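Side-chain contacts in kappa-carrageenase (Zobellia galactanivorans, PDB 5OCR), which probably hydrolyses kappa-carrageenan, a sulfated galactan of red algal cell walls, through the glycoside hydrolase family 16 domain that makes up this chain: residues P183-N188 / P225-H230; G204-Q209 / I213-G218. All blocks are in the same frame, centred on the assembly; numbering follows the deposited sequence.

In the fold
In this glycoside hydrolase family 16 jelly-roll domain, helix 183-186 comes first from the N terminus and waits for its partner until the loop after strand 219-225, where contact 1 closes a long, strand-rich excursion. Contact 2 lies wholly within that excursion: strands 200-207 and 211-216 pair as a hairpin and close a loop of only a few residues. The two contacts lie close in space, with centres about 13 Å apart. N226 ND2 of contact 1 probably donates to N208 O of contact 2, and N188 packs on W214, so the helix, the hairpin and the loop 225-230 are tied together.

Contact 1: P183-N188 / P225-H230; sequences PQEQLN and PNKYWH
Backbones meet loosely where the short helix 183-186 faces the irregular loop 225-230 of the jelly-roll domain, E185 and P225 coming nearest with CA atoms 7.1 Å apart. A water bridges them, donating to both E185 O and P225 O. Farther along the side chains, E185 in the conformer given forms a salt bridge with K227, whose extended chain brings K227 NZ within 2.8 Å of E185 OE1, on the syn side of the carboxylate and 30° out of its plane; a second conformer of E185 makes its permanence doubtful. Deeper in, Q186 crosses the indole of W229, with Q186 CG 3.6 Å from W229 CH2 and the amide and ring planes 76° apart. Because chi1 of -61° sets CG beside the backbone N and the rest of the chain is extended, the amide passes the benzo end of the indole, and NE2 goes on to donate to L164 O and K177 O. Replacing Q186 by an alanine is likely to deprive both carbonyls of this side-chain donor and open a gap beside W229. The indole is fixed in turn by NE1 bonding to H165 O and by Y228 CB over one face. The W229 backbone completes an Asx motif: W229 N donates to N226 OD1 at 2.9 Å, in the carbonyl plane.

Contact 2: G204-Q209 / I213-G218; sequences GCEVNQ and IWYVDG
C205 and W214 face each other on one side of a two-stranded ladder, while E206, I213 and Y215 share the other, so the alternation of a beta strand sorts sulfur and indole from carboxylate and phenol. With SG anti to the backbone N, C205 sets its sulfur over one face of the indole, 4.2 Å from the centroid of the W214 five-membered ring and 8° off the normal, a sulfur-aromatic contact. The indole N-H is engaged elsewhere: W214 NE1 donates to D140 O on strand 134-144, whose I139 and V141 also touch C205.

On the opposite face E206 reaches diagonally past its direct partner to Y215. Y215 OH donates to E206 OE1 at 2.9 Å, meeting that oxygen nearly along its C-O axis, and carboxylate and ring planes are only 12° apart. The carboxylate thus comes to the phenol at its edge. The other oxygen, OE2, bonds S15 OG, so both oxygens of this buried carboxylate are hydrogen-bonded, which is likely to stabilise its charged form. I213 runs side by side with E206, its CD1 4.1 Å from E206 CD. G204, without a side chain, pairs with Y215, whose ring edge passes close to G204 O.

Along the backbone, G204-Y215 and E206-I213 are hydrogen-bonded pairs and C205-W214 a non-hydrogen-bonded pair; E206 N donates to I213 O at 2.8 Å. The strands run 163° apart in direction, the geometry of an antiparallel beta hairpin within the family 16 jelly roll.

Contact 1: P183-N188 / P225-H230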
loop_
_atom_site.group_PDB
_atom_site.type_symbol
_atom_site.label_atom_id
_atom_site.label_comp_id
_atom_site.label_asym_id
_atom_site.label_seq_id
_atom_site.Cartn_x
_atom_site.Cartn_y
_atom_site.Cartn_z
ATOM N N PRO A 183 6.311 -10.325 14.947
ATOM C CA PRO A 183 5.009 -9.790 14.913
ATOM C C PRO A 183 4.775 -8.705 15.975
ATOM O O PRO A 183 4.000 -7.719 15.733
ATOM C CB PRO A 183 4.123 -11.023 15.206
ATOM C CG PRO A 183 5.035 -11.989 15.910
ATOM C CD PRO A 183 6.300 -11.799 15.146
ATOM N N GLN A 184 5.443 -8.867 17.128
ATOM C CA GLN A 184 5.312 -7.818 18.183
ATOM C C GLN A 184 5.856 -6.476 17.730
ATOM O O GLN A 184 5.278 -5.447 18.130
ATOM C CB GLN A 184 6.058 -8.222 19.442
ATOM C CG GLN A 184 5.646 -7.402 20.627
ATOM C CD GLN A 184 4.497 -8.061 21.293
ATOM O OE1 GLN A 184 3.361 -8.068 20.787
ATOM N NE2 GLN A 184 4.789 -8.661 22.435
ATOM N N GLU A 185 6.935 -6.493 16.897
ATOM C CA GLU A 185 7.542 -5.289 16.404
ATOM C C GLU A 185 6.899 -4.733 15.119
ATOM O O GLU A 185 6.951 -3.514 14.893
ATOM C CB GLU A 185 9.048 -5.540 16.295
ATOM C CG GLU A 185 9.554 -5.973 17.695
ATOM C CD GLU A 185 11.018 -6.317 17.716
ATOM O OE1 GLU A 185 11.687 -5.877 16.791
ATOM O OE2 GLU A 185 11.478 -7.053 18.644
ATOM N N GLN A 186 6.292 -5.629 14.319
ATOM C CA GLN A 186 5.981 -5.283 12.940
ATOM C C GLN A 186 4.603 -5.625 12.420
ATOM O O GLN A 186 4.257 -5.186 11.366
ATOM C CB GLN A 186 7.027 -5.804 11.973
ATOM C CG GLN A 186 8.412 -5.227 12.232
ATOM C CD GLN A 186 9.452 -5.761 11.341
ATOM O OE1 GLN A 186 10.583 -5.992 11.796
ATOM N NE2 GLN A 186 9.107 -6.007 10.071
ATOM N N LEU A 187 3.841 -6.456 13.095
ATOM C CA LEU A 187 2.529 -6.903 12.537
ATOM C C LEU A 187 1.420 -6.163 13.250
ATOM O O LEU A 187 1.309 -6.278 14.489
ATOM C CB LEU A 187 2.365 -8.436 12.738
ATOM C CG LEU A 187 1.145 -9.081 12.061
ATOM C CD1 LEU A 187 1.515 -10.446 11.441
ATOM C CD2 LEU A 187 -0.019 -9.298 13.077
ATOM N N ASN A 188 0.507 -5.550 12.470
ATOM C CA ASN A 188 -0.714 -5.047 13.039
ATOM C C ASN A 188 -1.912 -5.549 12.253
ATOM O O ASN A 188 -1.936 -5.487 11.037
ATOM C CB ASN A 188 -0.726 -3.503 12.937
ATOM C CG ASN A 188 0.282 -2.872 13.825
ATOM O OD1 ASN A 188 0.358 -3.138 15.027
ATOM N ND2 ASN A 188 1.125 -2.052 13.228
ATOM N N PRO A 225 7.163 0.744 18.109
ATOM C CA PRO A 225 8.403 1.581 18.151
ATOM C C PRO A 225 9.041 1.698 16.793
ATOM O O PRO A 225 9.021 0.732 16.039
ATOM C CB PRO A 225 9.385 0.713 18.994
ATOM C CG PRO A 225 8.441 -0.114 19.853
ATOM C CD PRO A 225 7.245 -0.465 18.958
ATOM N N ASN A 226 9.699 2.830 16.517
ATOM C CA ASN A 226 10.333 3.011 15.136
ATOM C C ASN A 226 11.749 2.481 15.147
ATOM O O ASN A 226 12.725 3.218 15.422
ATOM C CB ASN A 226 10.281 4.497 14.721
ATOM C CG ASN A 226 10.691 4.670 13.285
ATOM O OD1 ASN A 226 11.191 3.701 12.731
ATOM N ND2 ASN A 226 10.430 5.814 12.674
ATOM N N LYS A 227 11.886 1.173 14.912
ATOM C CA LYS A 227 13.203 0.571 15.014
ATOM C C LYS A 227 14.017 0.848 13.776
ATOM O O LYS A 227 15.175 1.245 13.886
ATOM C CB LYS A 227 13.073 -0.947 15.212
ATOM C CG LYS A 227 14.323 -1.612 15.645
ATOM C CD LYS A 227 13.846 -2.927 16.321
ATOM C CE LYS A 227 14.999 -3.855 16.513
ATOM N NZ LYS A 227 14.304 -5.052 17.073
ATOM N N TYR A 228 13.422 0.612 12.615
ATOM C CA TYR A 228 14.213 0.597 11.362
ATOM C C TYR A 228 13.811 1.653 10.375
ATOM O O TYR A 228 14.525 1.841 9.416
ATOM C CB TYR A 228 14.050 -0.760 10.709
ATOM C CG TYR A 228 14.617 -1.892 11.509
ATOM C CD1 TYR A 228 15.940 -1.856 11.968
ATOM C CD2 TYR A 228 13.831 -3.029 11.787
ATOM C CE1 TYR A 228 16.471 -2.953 12.703
ATOM C CE2 TYR A 228 14.338 -4.099 12.496
ATOM C CZ TYR A 228 15.625 -4.046 12.995
ATOM O OH TYR A 228 16.101 -5.150 13.709
ATOM N N TRP A 229 12.655 2.315 10.586
ATOM C CA TRP A 229 11.942 3.083 9.565
ATOM C C TRP A 229 12.323 4.543 9.561
ATOM O O TRP A 229 11.493 5.464 9.850
ATOM C CB TRP A 229 10.407 2.839 9.706
ATOM C CG TRP A 229 10.187 1.385 9.529
ATOM C CD1 TRP A 229 10.010 0.720 8.311
ATOM C CD2 TRP A 229 10.186 0.347 10.568
ATOM N NE1 TRP A 229 9.921 -0.637 8.516
ATOM C CE2 TRP A 229 10.065 -0.925 9.870
ATOM C CE3 TRP A 229 10.317 0.350 11.993
ATOM C CZ2 TRP A 229 10.062 -2.169 10.595
ATOM C CZ3 TRP A 229 10.329 -0.907 12.696
ATOM C CH2 TRP A 229 10.193 -2.094 11.999
ATOM N N HIS A 230 13.615 4.743 9.252
ATOM C CA HIS A 230 14.219 6.043 9.285
ATOM C C HIS A 230 14.776 6.404 7.959
ATOM O O HIS A 230 15.634 7.302 7.920
ATOM C CB HIS A 230 15.320 6.138 10.362
ATOM C CG HIS A 230 14.838 5.683 11.741
ATOM N ND1 HIS A 230 14.125 6.481 12.532
ATOM C CD2 HIS A 230 14.971 4.473 12.422
ATOM C CE1 HIS A 230 13.844 5.862 13.693
ATOM N NE2 HIS A 230 14.320 4.620 13.615
HETATM O O HOH W 1 8.916 -2.059 15.986
HETATM O O HOH W 2 14.258 -8.258 17.140
#

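Contact 2: G204-Q209 / I213-G218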
loop_
_atom_site.group_PDB
_atom_site.type_symbol
_atom_site.label_atom_id
_atom_site.label_comp_id
_atom_site.label_asym_id
_atom_site.label_seq_id
_atom_site.Cartn_x
_atom_site.Cartn_y
_atom_site.Cartn_z
ATOM N N GLY A 204 -4.776 6.673 8.316
ATOM C CA GLY A 204 -3.705 7.672 8.669
ATOM C C GLY A 204 -2.560 7.013 9.337
ATOM O O GLY A 204 -2.726 5.977 9.987
ATOM N N CYS A 205 -1.406 7.654 9.272
ATOM C CA CYS A 205 -0.221 7.137 9.977
ATOM C C CYS A 205 0.637 8.317 10.410
ATOM O O CYS A 205 1.035 9.171 9.513
ATOM C CB CYS A 205 0.620 6.287 9.059
ATOM S SG CYS A 205 1.919 5.339 9.875
ATOM N N GLU A 206 1.029 8.299 11.675
ATOM C CA GLU A 206 1.945 9.293 12.187
ATOM C C GLU A 206 3.295 8.641 12.425
ATOM O O GLU A 206 3.362 7.630 13.143
ATOM C CB GLU A 206 1.292 9.861 13.468
ATOM C CG GLU A 206 2.124 10.938 14.118
ATOM C CD GLU A 206 1.477 11.370 15.434
ATOM O OE1 GLU A 206 0.293 11.092 15.631
ATOM O OE2 GLU A 206 2.110 12.138 16.220
ATOM N N VAL A 207 4.373 9.193 11.835
ATOM C CA VAL A 207 5.674 8.544 11.842
ATOM C C VAL A 207 6.657 9.553 12.461
ATOM O O VAL A 207 6.804 10.671 11.941
ATOM C CB VAL A 207 6.196 8.215 10.419
ATOM C CG1 VAL A 207 7.561 7.534 10.488
ATOM C CG2 VAL A 207 5.185 7.321 9.688
ATOM N N ASN A 208 7.292 9.180 13.561
ATOM C CA ASN A 208 8.348 10.037 14.119
ATOM C C ASN A 208 9.596 9.178 14.457
ATOM O O ASN A 208 9.580 7.995 14.256
ATOM C CB ASN A 208 7.830 10.880 15.333
ATOM C CG ASN A 208 7.367 10.029 16.486
ATOM O OD1 ASN A 208 8.100 9.147 16.996
ATOM N ND2 ASN A 208 6.189 10.324 16.967
ATOM N N GLN A 209 10.677 9.784 14.993
ATOM C CA GLN A 209 11.892 8.982 15.226
ATOM C C GLN A 209 11.686 7.912 16.246
ATOM O O GLN A 209 12.482 6.970 16.293
ATOM C CB GLN A 209 13.070 9.899 15.666
ATOM C CG GLN A 209 12.736 10.628 16.936
ATOM C CD GLN A 209 13.823 11.562 17.404
ATOM O OE1 GLN A 209 15.019 11.323 17.210
ATOM N NE2 GLN A 209 13.399 12.656 18.038
ATOM N N ILE A 213 2.343 5.403 14.540
ATOM C CA ILE A 213 1.003 5.213 15.099
ATOM C C ILE A 213 0.032 5.217 13.918
ATOM O O ILE A 213 0.057 6.128 13.097
ATOM C CB ILE A 213 0.668 6.410 16.055
ATOM C CG1 ILE A 213 1.848 6.545 17.090
ATOM C CG2 ILE A 213 -0.681 6.128 16.788
ATOM C CD1 ILE A 213 2.016 7.970 17.570
ATOM N N TRP A 214 -0.897 4.282 13.914
ATOM C CA TRP A 214 -1.877 4.184 12.806
ATOM C C TRP A 214 -3.272 4.506 13.251
ATOM O O TRP A 214 -3.687 4.156 14.422
ATOM C CB TRP A 214 -1.902 2.754 12.354
ATOM C CG TRP A 214 -0.729 2.173 11.598
ATOM C CD1 TRP A 214 -0.657 1.947 10.224
ATOM C CD2 TRP A 214 0.556 1.712 12.142
ATOM N NE1 TRP A 214 0.559 1.392 9.869
ATOM C CE2 TRP A 214 1.303 1.151 11.007
ATOM C CE3 TRP A 214 1.101 1.614 13.444
ATOM C CZ2 TRP A 214 2.578 0.620 11.166
ATOM C CZ3 TRP A 214 2.362 1.094 13.597
ATOM C CH2 TRP A 214 3.095 0.578 12.487
ATOM N N TYR A 215 -4.018 5.136 12.359
ATOM C CA TYR A 215 -5.391 5.571 12.675
ATOM C C TYR A 215 -6.367 5.139 11.609
ATOM O O TYR A 215 -6.077 5.126 10.434
ATOM C CB TYR A 215 -5.427 7.116 12.705
ATOM C CG TYR A 215 -4.473 7.716 13.722
ATOM C CD1 TYR A 215 -3.151 8.023 13.369
ATOM C CD2 TYR A 215 -4.935 7.979 15.034
ATOM C CE1 TYR A 215 -2.273 8.628 14.340
ATOM C CE2 TYR A 215 -4.059 8.537 16.014
ATOM C CZ TYR A 215 -2.769 8.878 15.608
ATOM O OH TYR A 215 -1.916 9.414 16.581
ATOM N N VAL A 216 -7.565 4.735 12.000
ATOM C CA VAL A 216 -8.629 4.444 11.002
ATOM C C VAL A 216 -9.805 5.305 11.415
ATOM O O VAL A 216 -10.282 5.186 12.579
ATOM C CB VAL A 216 -8.982 2.936 10.901
ATOM C CG1 VAL A 216 -10.178 2.666 9.955
ATOM C CG2 VAL A 216 -7.733 2.168 10.522
ATOM N N ASP A 217 -10.355 6.109 10.491
ATOM C CA ASP A 217 -11.450 6.997 10.830
ATOM C C ASP A 217 -11.241 7.768 12.152
ATOM O O ASP A 217 -12.181 7.871 13.001
ATOM C CB ASP A 217 -12.774 6.195 10.862
ATOM C CG ASP A 217 -13.303 5.880 9.458
ATOM O OD1 ASP A 217 -12.820 6.464 8.466
ATOM O OD2 ASP A 217 -14.308 5.125 9.403
ATOM N N GLY A 218 -10.019 8.172 12.353
ATOM C CA GLY A 218 -9.612 9.085 13.443
ATOM C C GLY A 218 -9.508 8.337 14.763
ATOM O O GLY A 218 -9.573 8.963 15.826
#